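Side-chain contacts in putative dehydrogenase (Amycolatopsis orientalis, PDB 5A9T), which catalyses the NADPH-dependent reduction of imines to amines as a dimeric imine reductase: residues Asp73-Tyr76 with Ser77-Pro81; Leu205-Asp208 with Trp209-Ala213; Pro212-Ile215 with Gly216-Lys220. All coordinates share one frame; numbering follows the deposited sequence.

Contact 1 (Asp73-Tyr76 with Ser77-Pro81); sequences DALY and SALGP
Leu-75 and Leu-79 meet one turn apart on the short helix 75-78 and its end, in the beta-alpha-beta unit 64-67, 75-78, 90-93 of the Rossmann-type domain. The two side chains cross obliquely. CD1 of Leu-75 touches CD2 of Leu-79 at 3.5 Å. Leu-75 holds CG anti to its own N (chi1 -165°), which brings the tip of the side chain back to Leu-79 although its CB starts away. Trp-108 of helix 99-111 covers both leucines. Leu-79 also reaches Ile-55 of helix 55-60.

Two backbone bonds of helical spacing accompany the pair. Leu-79 N donates to Leu-75 O at 2.9 Å, and Ala-78 N donates to Ala-74 O at 3.0 Å, so the helix starts from Ala-74 at the N-cap. Ser-77 N makes a second, weak bond to the same Ala-74 O.

Tyr-76 lies on the exposed side. Its ring lies oblique to Ser-77 N, and the side chain touches Trp-108. Asp-73 comes just before the N-cap residue Ala-74 and also touches Arg-36, a residue of the NADP(+) site. This arginine could favour the charged carboxylate. OD2 of Asp-73 lies 4.0 Å from CB of Ala-78. The other oxygen, OD1, takes the N-H of Ala-74, with 2.9 Å between OD1 and N; the N-H comes in above the carboxylate, 37° off its plane.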
loop_
_atom_site.group_PDB
_atom_site.type_symbol
_atom_site.label_atom_id
_atom_site.label_comp_id
_atom_site.label_asym_id
_atom_site.label_seq_id
_atom_site.Cartn_x
_atom_site.Cartn_y
_atom_site.Cartn_z
ATOM N N ASP A 73 10.894 -27.659 -13.797
ATOM C CA ASP A 73 10.411 -28.618 -14.789
ATOM C C ASP A 73 9.831 -27.677 -15.861
ATOM O O ASP A 73 9.844 -26.388 -15.741
ATOM C CB ASP A 73 9.324 -29.463 -14.156
ATOM C CG ASP A 73 9.019 -30.794 -14.902
ATOM O OD1 ASP A 73 9.559 -31.133 -16.064
ATOM O OD2 ASP A 73 8.220 -31.625 -14.417
ATOM N N ALA A 74 9.386 -28.316 -16.913
ATOM C CA ALA A 74 8.947 -27.628 -18.137
ATOM C C ALA A 74 7.805 -28.451 -18.719
ATOM O O ALA A 74 7.876 -29.666 -18.884
ATOM C CB ALA A 74 9.927 -27.578 -19.212
ATOM N N LEU A 75 6.799 -27.739 -19.162
ATOM C CA LEU A 75 5.657 -28.431 -19.778
ATOM C C LEU A 75 6.040 -29.252 -20.968
ATOM O O LEU A 75 5.524 -30.366 -21.135
ATOM C CB LEU A 75 4.700 -27.318 -20.278
ATOM C CG LEU A 75 3.335 -27.511 -20.656
ATOM C CD1 LEU A 75 2.716 -27.930 -19.341
ATOM C CD2 LEU A 75 2.673 -26.245 -21.176
ATOM N N TYR A 76 6.925 -28.769 -21.841
ATOM C CA TYR A 76 7.257 -29.505 -23.009
ATOM C C TYR A 76 7.838 -30.890 -22.609
ATOM O O TYR A 76 7.762 -31.844 -23.420
ATOM C CB TYR A 76 8.186 -28.777 -24.031
ATOM C CG TYR A 76 9.542 -28.429 -23.545
ATOM C CD1 TYR A 76 10.631 -29.341 -23.691
ATOM C CD2 TYR A 76 9.805 -27.202 -22.948
ATOM C CE1 TYR A 76 11.891 -29.052 -23.141
ATOM C CE2 TYR A 76 11.086 -26.932 -22.423
ATOM C CZ TYR A 76 12.132 -27.855 -22.551
ATOM O OH TYR A 76 13.404 -27.533 -22.017
ATOM N N SER A 77 8.575 -30.880 -21.479
ATOM C CA SER A 77 9.209 -32.114 -21.019
ATOM C C SER A 77 8.246 -33.048 -20.296
ATOM O O SER A 77 8.151 -34.241 -20.661
ATOM C CB SER A 77 10.388 -31.799 -20.107
ATOM O OG SER A 77 10.908 -33.002 -19.476
ATOM N N ALA A 78 7.481 -32.558 -19.314
ATOM C CA ALA A 78 6.515 -33.398 -18.612
ATOM C C ALA A 78 5.448 -33.965 -19.512
ATOM O O ALA A 78 5.080 -35.137 -19.333
ATOM C CB ALA A 78 5.892 -32.602 -17.488
ATOM N N LEU A 79 4.930 -33.119 -20.396
ATOM C CA LEU A 79 3.856 -33.585 -21.246
ATOM C C LEU A 79 4.350 -34.035 -22.566
ATOM O O LEU A 79 3.522 -34.539 -23.418
ATOM C CB LEU A 79 2.810 -32.475 -21.433
ATOM C CG LEU A 79 1.836 -32.309 -20.267
ATOM C CD1 LEU A 79 2.286 -32.476 -18.826
ATOM C CD2 LEU A 79 1.249 -30.890 -20.562
ATOM N N GLY A 80 5.659 -34.046 -22.859
ATOM C CA GLY A 80 6.168 -34.460 -24.174
ATOM C C GLY A 80 5.720 -35.874 -24.574
ATOM O O GLY A 80 5.365 -36.054 -25.728
ATOM N N PRO A 81 5.749 -36.835 -23.682
ATOM C CA PRO A 81 5.399 -38.175 -24.107
ATOM C C PRO A 81 3.911 -38.298 -24.571
ATOM O O PRO A 81 3.482 -39.325 -25.162
ATOM C CB PRO A 81 5.623 -39.048 -22.874
ATOM C CG PRO A 81 6.706 -38.332 -22.128
ATOM C CD PRO A 81 6.399 -36.877 -22.331
#

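Contact 2 (Leu205-Asp208 with Trp209-Ala213); sequences LAVD and WFLPA
The indole of Trp-209 meets Leu-205 at its benzene ring: CE3 of Trp-209 lies 4.0 Å from CD2 of Leu-205. CB of Phe-210 lies over one face of the indole, 3.8 Å from its plane and nearer the margin than the middle. CH2 of Trp-209 sits at the edge of the Phe-210 ring, in its plane. Leu-205 O approaches CE3 of Trp-209 obliquely at 3.5 Å. Trp-209 turns CG anti to its N (chi1 164°), and this swings the indole across the end of Leu-205.

All these residues belong to helix 199-228 of the C-terminal, reductive aminase-like domain. The helix widens here into pi-type turns. Phe-210 N donates to Leu-205 O at 2.9 Å with an N-H...O angle of 165°, a link of five residues rather than four. Trp-209 N reaches the same oxygen only weakly. Leu-211 N follows the wide pattern and donates to Ala-206 O, also at 2.9 Å. On the next step Pro-212 has no N-H to give. Its CD packs against Val-207 O at 3.1 Å, and the helix kinks at this place.

Much of this surface faces the second subunit. Leu-205 packs on Leu-160 of that subunit, Trp-209 on its Val-134, and Leu-211 on its own counterpart, Leu-211. Val-207 and Leu-211 touch loosely through CG1 of Val-207 and CD2 of Leu-211. OD1 of Asp-208 forms a salt bridge with Lys-220 of the second subunit. The chemistry is therefore mixed. Several apolar side chains here meet the second subunit, and one charged pair, which would favour an ionised carboxylate, adds a directed link between the subunits.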
loop_
_atom_site.group_PDB
_atom_site.type_symbol
_atom_site.label_atom_id
_atom_site.label_comp_id
_atom_site.label_asym_id
_atom_site.label_seq_id
_atom_site.Cartn_x
_atom_site.Cartn_y
_atom_site.Cartn_z
ATOM N N LEU A 205 -5.696 2.526 12.297
ATOM C CA LEU A 205 -5.667 3.682 11.477
ATOM C C LEU A 205 -4.915 3.427 10.131
ATOM O O LEU A 205 -5.375 3.849 9.087
ATOM C CB LEU A 205 -5.045 4.858 12.201
ATOM C CG LEU A 205 -5.997 5.486 13.218
ATOM C CD1 LEU A 205 -5.224 6.416 14.089
ATOM C CD2 LEU A 205 -7.073 6.281 12.561
ATOM N N ALA A 206 -3.866 2.654 10.130
ATOM C CA ALA A 206 -3.038 2.536 8.939
ATOM C C ALA A 206 -3.712 1.677 7.847
ATOM O O ALA A 206 -3.553 2.015 6.666
ATOM C CB ALA A 206 -1.655 1.993 9.297
ATOM N N VAL A 207 -4.365 0.596 8.240
ATOM C CA VAL A 207 -5.006 -0.314 7.298
ATOM C C VAL A 207 -6.472 -0.120 7.177
ATOM O O VAL A 207 -6.978 -0.096 6.044
ATOM C CB VAL A 207 -4.675 -1.804 7.705
ATOM C CG1 VAL A 207 -5.415 -2.700 6.752
ATOM C CG2 VAL A 207 -3.195 -1.967 7.626
ATOM N N ASP A 208 -7.192 0.039 8.304
ATOM C CA ASP A 208 -8.609 0.174 8.116
ATOM C C ASP A 208 -9.042 1.451 7.500
ATOM O O ASP A 208 -10.096 1.542 6.904
ATOM C CB ASP A 208 -9.312 -0.072 9.498
ATOM C CG ASP A 208 -9.084 -1.471 10.088
ATOM O OD1 ASP A 208 -8.826 -2.402 9.324
ATOM O OD2 ASP A 208 -9.045 -1.581 11.357
ATOM N N TRP A 209 -8.251 2.530 7.673
ATOM C CA TRP A 209 -8.543 3.828 7.149
ATOM C C TRP A 209 -7.542 4.243 6.076
ATOM O O TRP A 209 -7.919 4.441 4.928
ATOM C CB TRP A 209 -8.638 4.881 8.303
ATOM C CG TRP A 209 -8.554 6.276 7.772
ATOM C CD1 TRP A 209 -9.431 6.886 6.881
ATOM C CD2 TRP A 209 -7.542 7.227 7.984
ATOM N NE1 TRP A 209 -8.985 8.080 6.532
ATOM C CE2 TRP A 209 -7.825 8.357 7.186
ATOM C CE3 TRP A 209 -6.403 7.228 8.737
ATOM C CZ2 TRP A 209 -6.982 9.439 7.146
ATOM C CZ3 TRP A 209 -5.575 8.424 8.760
ATOM C CH2 TRP A 209 -5.915 9.484 7.946
ATOM N N PHE A 210 -6.275 4.441 6.417
ATOM C CA PHE A 210 -5.356 5.184 5.540
ATOM C C PHE A 210 -5.099 4.476 4.231
ATOM O O PHE A 210 -5.117 5.102 3.144
ATOM C CB PHE A 210 -4.069 5.485 6.304
ATOM C CG PHE A 210 -3.120 6.458 5.640
ATOM C CD1 PHE A 210 -3.303 7.821 5.772
ATOM C CD2 PHE A 210 -2.011 5.988 4.921
ATOM C CE1 PHE A 210 -2.464 8.699 5.171
ATOM C CE2 PHE A 210 -1.172 6.886 4.334
ATOM C CZ PHE A 210 -1.428 8.237 4.448
ATOM N N LEU A 211 -4.863 3.156 4.312
ATOM C CA LEU A 211 -4.600 2.402 3.106
ATOM C C LEU A 211 -5.656 2.564 2.004
ATOM O O LEU A 211 -5.322 2.999 0.908
ATOM C CB LEU A 211 -4.255 0.966 3.487
ATOM C CG LEU A 211 -3.759 0.061 2.367
ATOM C CD1 LEU A 211 -2.391 0.446 1.848
ATOM C CD2 LEU A 211 -3.775 -1.340 2.868
ATOM N N PRO A 212 -6.924 2.279 2.289
ATOM C CA PRO A 212 -7.896 2.458 1.245
ATOM C C PRO A 212 -8.355 3.879 1.020
ATOM O O PRO A 212 -8.509 4.316 -0.152
ATOM C CB PRO A 212 -9.046 1.588 1.754
ATOM C CG PRO A 212 -8.890 1.549 3.245
ATOM C CD PRO A 212 -7.428 1.527 3.437
ATOM N N ALA A 213 -8.545 4.649 2.108
ATOM C CA ALA A 213 -9.168 5.931 1.987
ATOM C C ALA A 213 -8.297 7.014 1.519
ATOM O O ALA A 213 -8.769 8.062 1.033
ATOM C CB ALA A 213 -9.870 6.300 3.291
#

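Contact 3 (Pro212-Ile215 with Gly216-Lys220); sequences PAVI and GQIIK
This is a local contact along helix 199-228 of the C-terminal domain, in which Val-214 meets Ile-218 and Ile-215 meets Ile-219. Each pair is four residues apart. In both pairs the side chains lie side by side and point the same way. CG1 of Val-214 touches CD1 of Ile-218 at 3.8 Å. CG2 of Ile-215 touches CD1 of Ile-219 at 4.0 Å. Ile-218 and Ile-219 of 216-220 hold CG1 anti to the carbonyl carbon (chi1 -75° in Ile-218) and extend it further at chi2, so CD1 reaches back to the preceding turn. The side chain of Ile-218 lies about 5 Å from a bound (1R)-1-methyl-1,2,3,4-tetrahydroisoquinoline.

The hydrogen bonds show the helix returning to ordinary spacing. Ile-218 N donates to Val-214 O, and Ile-219 N to Ile-215 O, each at 3.0 Å. One residue earlier the spacing is still wide. Gln-217 N reaches Pro-212 O only weakly, at 3.1 Å. A water also donates to Pro-212 O, at 2.8 Å. Its second bond, to OE1 of Gln-217, is doubtful, because that side chain was deposited in two conformers. Gly-216 has no side chain, and Val-207 of the second subunit packs against it.

Back along the same helix, Val-214 rests on Trp-209 and Ile-215 on Phe-210. Across the dimer, Ile-215 and Ile-218 pack on Met-178 of the second subunit and Ile-219 on its Met-182. The apolar side of this part of the helix thus lies against helix 166-193 of the partner chain.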
loop_
_atom_site.group_PDB
_atom_site.type_symbol
_atom_site.label_atom_id
_atom_site.label_comp_id
_atom_site.label_asym_id
_atom_site.label_seq_id
_atom_site.Cartn_x
_atom_site.Cartn_y
_atom_site.Cartn_z
ATOM N N PRO A 212 -6.924 2.279 2.289
ATOM C CA PRO A 212 -7.896 2.458 1.245
ATOM C C PRO A 212 -8.355 3.879 1.020
ATOM O O PRO A 212 -8.509 4.316 -0.152
ATOM C CB PRO A 212 -9.046 1.588 1.754
ATOM C CG PRO A 212 -8.890 1.549 3.245
ATOM C CD PRO A 212 -7.428 1.527 3.437
ATOM N N ALA A 213 -8.545 4.649 2.108
ATOM C CA ALA A 213 -9.168 5.931 1.987
ATOM C C ALA A 213 -8.297 7.014 1.519
ATOM O O ALA A 213 -8.769 8.062 1.033
ATOM C CB ALA A 213 -9.870 6.300 3.291
ATOM N N VAL A 214 -6.984 6.909 1.782
ATOM C CA VAL A 214 -6.043 7.866 1.367
ATOM C C VAL A 214 -5.201 7.303 0.224
ATOM O O VAL A 214 -5.201 7.850 -0.860
ATOM C CB VAL A 214 -5.167 8.438 2.540
ATOM C CG1 VAL A 214 -4.179 9.453 2.006
ATOM C CG2 VAL A 214 -6.076 9.031 3.637
ATOM N N ILE A 215 -4.378 6.291 0.459
ATOM C CA ILE A 215 -3.472 5.802 -0.600
ATOM C C ILE A 215 -4.300 5.377 -1.813
ATOM O O ILE A 215 -4.034 5.784 -2.953
ATOM C CB ILE A 215 -2.586 4.679 -0.009
ATOM C CG1 ILE A 215 -1.646 5.243 1.100
ATOM C CG2 ILE A 215 -1.728 4.123 -1.167
ATOM C CD1 ILE A 215 -0.860 4.201 1.836
ATOM N N GLY A 216 -5.246 4.469 -1.553
ATOM C CA GLY A 216 -6.026 3.896 -2.656
ATOM C C GLY A 216 -6.808 4.942 -3.436
ATOM O O GLY A 216 -6.833 5.023 -4.659
ATOM N N GLN A 217 -7.494 5.848 -2.686
ATOM C CA GLN A 217 -8.317 6.857 -3.339
ATOM C C GLN A 217 -7.451 7.820 -4.114
ATOM O O GLN A 217 -7.823 8.280 -5.210
ATOM C CB GLN A 217 -9.158 7.635 -2.341
ATOM C CG GLN A 217 -10.360 6.877 -1.842
ATOM C CD GLN A 217 -11.317 6.447 -2.959
ATOM O OE1 GLN A 217 -11.436 5.256 -3.269
ATOM N NE2 GLN A 217 -11.983 7.415 -3.581
ATOM N N ILE A 218 -6.243 8.167 -3.612
ATOM C CA ILE A 218 -5.387 9.105 -4.377
ATOM C C ILE A 218 -4.910 8.397 -5.685
ATOM O O ILE A 218 -4.899 8.973 -6.780
ATOM C CB ILE A 218 -4.230 9.582 -3.518
ATOM C CG1 ILE A 218 -4.779 10.581 -2.542
ATOM C CG2 ILE A 218 -3.172 10.207 -4.373
ATOM C CD1 ILE A 218 -3.868 10.990 -1.402
ATOM N N ILE A 219 -4.547 7.099 -5.591
ATOM C CA ILE A 219 -4.151 6.383 -6.799
ATOM C C ILE A 219 -5.285 6.404 -7.882
ATOM O O ILE A 219 -5.027 6.695 -9.008
ATOM C CB ILE A 219 -3.778 4.958 -6.465
ATOM C CG1 ILE A 219 -2.447 4.956 -5.727
ATOM C CG2 ILE A 219 -3.617 4.162 -7.771
ATOM C CD1 ILE A 219 -2.094 3.635 -5.100
ATOM N N LYS A 220 -6.501 6.128 -7.419
ATOM C CA LYS A 220 -7.692 6.163 -8.312
ATOM C C LYS A 220 -7.857 7.539 -8.915
ATOM O O LYS A 220 -8.231 7.679 -10.128
ATOM C CB LYS A 220 -8.959 5.700 -7.597
ATOM C CG LYS A 220 -8.960 4.205 -7.415
ATOM C CD LYS A 220 -9.942 3.749 -6.350
ATOM C CE LYS A 220 -11.382 3.997 -6.747
ATOM N NZ LYS A 220 -11.761 3.093 -7.846
HETATM O O HOH W 1 -9.320 2.943 -2.418
#

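How the contacts relate
From the N terminus, contact 1 comes first, on the helix between strands 64-67 and 90-93 of the nucleotide-binding domain. Contacts 2 and 3 follow much later, on helix 199-228 of the C-terminal domain. Each joins adjoining segments, so none closes a long loop. Contact 1 stands apart, with its centre 46 Å from that of contact 2 and on the opposite side of the chain's centre. Contacts 2 and 3 run on from each other and share Pro-212 and Ala-213. Probable backbone bonds from Ile-215 to Phe-210 and from Gly-216 to Leu-211 continue the wide turns between them. Both meet the second subunit, whereas contact 1 does not.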